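Local coordinates for B-cell lymphoma 3 protein (Homo sapiens, PDB 1K1A) that regulates transcription of NF-kappa-B target genes, inhibiting nuclear translocation of the p50 subunit in the cytoplasm and acting as a transcriptional activator in the nucleus, here as its ankyrin repeat domain, at residues A[60-63]-A[64-68]; A[100-103]-A[104-108]. All coordinates share one frame; numbering follows the deposited sequence. Where two conformers were deposited one is given.

Following the chain from the N terminus, contact 1 comes first: residues 60-63 and 64-67 are successive turns of helix 59-67 in ANK 2, with Ala68 following, so it closes nothing larger than a helical turn. Contact 2 follows in ANK 3, where residues 100-103 leave helix 92-101 and the chain reverses in a beta turn from Ala103 to Thr106, a small loop on the way to helix 119-126. The two lie in series, neither nested nor crossed, with centres about 12 Å apart. They meet where one repeat stacks on the next: Arg63 CG packs 3.5 Å from Ser101 OG, and Val66 CG1 lies 3.6 Å from Ala102 N, tying helix 59-67 to the end of helix 92-101.

Contact 1 (A[60-63]-A[64-68]); sequences SVVR and LLVTA
Val61 holds CG1 anti to its backbone N (chi1 -176°), while Leu65 swings CG beside its own N (chi1 -71°); the two side chains then run alongside each other one turn apart, with Val61 CG1 4.0 Å from Leu65 CD1. Val62 and Val66 also lie side by side and point the same way, their nearest branches being Val62 CG1 and Val66 CG2 at 4.2 Å. The backbone sets this spacing. Leu65 N donates to Val61 O at 2.9 Å, almost straight at 169°, and Val66 N reaches Val62 O at the same 2.9 Å. The bond from Leu64 N to Ser60 O is longer, 3.2 Å, and comes in tilted from the carbonyl plane.

The side chains look toward different neighbours. The buried Val61 and Val62 both rest on Ala53 of helix 49-55, where Val62 and Val66, also buried, meet Leu50. Leu64 turns to His26 and Val29 of helix 22-34, and the extended Arg63 lies against Ala97 and Asp100 of helix 92-101. A helix packed on its antiparallel partner and between those of adjacent repeats is the hallmark of the ankyrin repeat stack, here at the second helix of ANK 2.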
# COMPACT_ATOMS: atom_id res chain seq x y z
N SER A 60 -19.02 1.17 7.53
CA SER A 60 -20.19 0.32 7.78
C SER A 60 -20.73 -0.32 6.50
O SER A 60 -21.22 -1.45 6.53
CB SER A 60 -21.31 1.11 8.45
OG SER A 60 -20.95 1.46 9.77
N VAL A 61 -20.66 0.41 5.39
CA VAL A 61 -21.11 -0.12 4.11
C VAL A 61 -20.13 -1.18 3.60
O VAL A 61 -20.54 -2.22 3.05
CB VAL A 61 -21.30 1.00 3.09
CG1 VAL A 61 -21.85 0.46 1.78
CG2 VAL A 61 -22.23 2.08 3.66
N VAL A 62 -18.84 -0.92 3.80
CA VAL A 62 -17.81 -1.88 3.42
C VAL A 62 -18.09 -3.22 4.09
O VAL A 62 -18.06 -4.27 3.46
CB VAL A 62 -16.41 -1.39 3.84
CG1 VAL A 62 -15.38 -2.52 3.71
CG2 VAL A 62 -15.99 -0.15 3.02
N ARG A 63 -18.35 -3.18 5.40
CA ARG A 63 -18.64 -4.38 6.18
C ARG A 63 -19.86 -5.15 5.67
O ARG A 63 -19.84 -6.38 5.56
CB ARG A 63 -18.88 -4.00 7.66
CG ARG A 63 -17.62 -3.60 8.44
CD ARG A 63 -17.83 -3.47 9.96
NE ARG A 63 -16.66 -2.87 10.62
CZ ARG A 63 -15.66 -3.58 11.13
NH1 ARG A 63 -15.67 -4.90 11.06
NH2 ARG A 63 -14.63 -2.96 11.71
N LEU A 64 -20.94 -4.43 5.40
CA LEU A 64 -22.18 -5.03 4.90
C LEU A 64 -21.93 -5.74 3.57
O LEU A 64 -22.31 -6.89 3.39
CB LEU A 64 -23.27 -3.97 4.73
CG LEU A 64 -24.63 -4.43 4.18
CD1 LEU A 64 -25.66 -3.31 4.29
CD2 LEU A 64 -24.53 -4.90 2.73
N LEU A 65 -21.28 -5.03 2.65
CA LEU A 65 -21.04 -5.56 1.31
C LEU A 65 -20.12 -6.77 1.33
O LEU A 65 -20.39 -7.77 0.66
CB LEU A 65 -20.46 -4.47 0.39
CG LEU A 65 -21.43 -3.35 -0.04
CD1 LEU A 65 -20.69 -2.32 -0.87
CD2 LEU A 65 -22.61 -3.91 -0.82
N VAL A 66 -19.03 -6.69 2.08
CA VAL A 66 -18.09 -7.81 2.15
C VAL A 66 -18.73 -9.04 2.79
O VAL A 66 -18.63 -10.15 2.26
CB VAL A 66 -16.80 -7.42 2.87
CG1 VAL A 66 -15.88 -8.64 3.01
CG2 VAL A 66 -16.10 -6.30 2.07
N THR A 67 -19.45 -8.84 3.89
CA THR A 67 -20.11 -9.95 4.56
C THR A 67 -21.18 -10.58 3.65
O THR A 67 -21.45 -11.78 3.73
CB THR A 67 -20.68 -9.51 5.94
OG1 THR A 67 -21.55 -8.40 5.76
CG2 THR A 67 -19.58 -8.95 6.82
N ALA A 68 -21.77 -9.78 2.77
CA ALA A 68 -22.79 -10.28 1.84
C ALA A 68 -22.22 -11.02 0.61
O ALA A 68 -22.98 -11.58 -0.18
CB ALA A 68 -23.73 -9.15 1.40

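Contact 2 (A[100-103]-A[104-108]); sequences DSAA and PGTLD
Ala103 and Thr106 face each other across a tight reversal, joined by two hydrogen bonds. Ala103 O accepts twice from the same residue. Thr106 N reaches Ala103 O at 3.1 Å with a bent N-H...O angle of 142°, the donor tilted from the carbonyl plane; Thr106 OG1 reaches the same Ala103 O at 2.8 Å and lies nearer that plane. The hydroxyl can do so because chi1 of 69° sets OG1 between the backbone N and the carbonyl carbon, folding it back over the turn.

One water bridges the same pair. It accepts from Ala103 N at 3.0 Å and donates to Thr106 OG1, also at 3.0 Å, so the threonine oxygen gives a proton to the carbonyl while receiving one from the water, and both backbone polar atoms of Ala103 are engaged.

The backbone path is a type II beta turn from Ala103 to Thr106, with Pro104 and Gly105 in its two central positions. Gly105 has a phi of 80°, a positive value that suits glycine. In ANK 3 this turn belongs to the connection by which an ankyrin repeat passes from its second helix, here 92-101, toward the next repeat.

Apolar contacts line the base. Ala102, the first residue to leave the helical conformation, points its CB toward Leu107, whose CD1 comes within 3.9 Å of Ala102 CB; both residues also touch Pro72 of the preceding repeat. Within the turn, the methyl CB of Ala103 lies 3.7 Å from Thr106 CG2 and 3.6 Å from Pro104 CD.

Charge enters at the helix end, where Asp100 OD1 forms a salt bridge with Arg138.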
# COMPACT_ATOMS: atom_id res chain seq x y z
N ASP A 100 -11.24 -7.18 8.49
CA ASP A 100 -12.02 -7.87 9.51
C ASP A 100 -13.22 -8.63 8.90
O ASP A 100 -13.64 -9.66 9.44
CB ASP A 100 -12.54 -6.89 10.59
CG ASP A 100 -11.45 -6.46 11.59
OD1 ASP A 100 -10.25 -6.81 11.41
OD2 ASP A 100 -11.70 -5.75 12.60
N SER A 101 -13.75 -8.14 7.79
CA SER A 101 -14.96 -8.73 7.21
C SER A 101 -14.71 -9.83 6.18
O SER A 101 -15.56 -10.69 5.97
CB SER A 101 -15.87 -7.66 6.60
OG SER A 101 -16.08 -6.60 7.51
N ALA A 102 -13.55 -9.79 5.54
CA ALA A 102 -13.25 -10.77 4.48
C ALA A 102 -13.18 -12.19 5.01
O ALA A 102 -12.66 -12.44 6.10
CB ALA A 102 -11.96 -10.40 3.75
N ALA A 103 -13.71 -13.13 4.24
CA ALA A 103 -13.62 -14.54 4.59
C ALA A 103 -12.17 -15.00 4.49
O ALA A 103 -11.42 -14.53 3.64
CB ALA A 103 -14.52 -15.37 3.69
N PRO A 104 -11.76 -15.90 5.37
CA PRO A 104 -10.38 -16.40 5.36
C PRO A 104 -10.02 -16.96 3.99
O PRO A 104 -10.81 -17.69 3.40
CB PRO A 104 -10.40 -17.51 6.42
CG PRO A 104 -11.53 -17.11 7.35
CD PRO A 104 -12.57 -16.49 6.46
N GLY A 105 -8.86 -16.58 3.48
CA GLY A 105 -8.39 -17.05 2.19
C GLY A 105 -8.97 -16.36 0.96
O GLY A 105 -8.79 -16.84 -0.16
N THR A 106 -9.67 -15.24 1.14
CA THR A 106 -10.22 -14.53 -0.02
C THR A 106 -9.50 -13.21 -0.31
O THR A 106 -9.62 -12.67 -1.40
CB THR A 106 -11.74 -14.28 0.15
OG1 THR A 106 -11.96 -13.32 1.20
CG2 THR A 106 -12.44 -15.54 0.65
N LEU A 107 -8.77 -12.69 0.66
CA LEU A 107 -8.09 -11.41 0.48
C LEU A 107 -6.57 -11.60 0.49
O LEU A 107 -6.04 -12.19 1.42
CB LEU A 107 -8.51 -10.43 1.58
CG LEU A 107 -8.32 -8.93 1.34
CD1 LEU A 107 -9.19 -8.11 2.31
CD2 LEU A 107 -6.87 -8.53 1.47
N ASP A 108 -5.89 -11.09 -0.53
CA ASP A 108 -4.44 -11.27 -0.66
C ASP A 108 -3.76 -9.92 -0.67
O ASP A 108 -3.93 -9.13 -1.60
CB ASP A 108 -4.13 -12.00 -1.98
CG ASP A 108 -2.71 -12.56 -2.03
OD1 ASP A 108 -1.82 -12.07 -1.28
OD2 ASP A 108 -2.40 -13.49 -2.79
O HOH W 1 -14.71 -12.21 1.56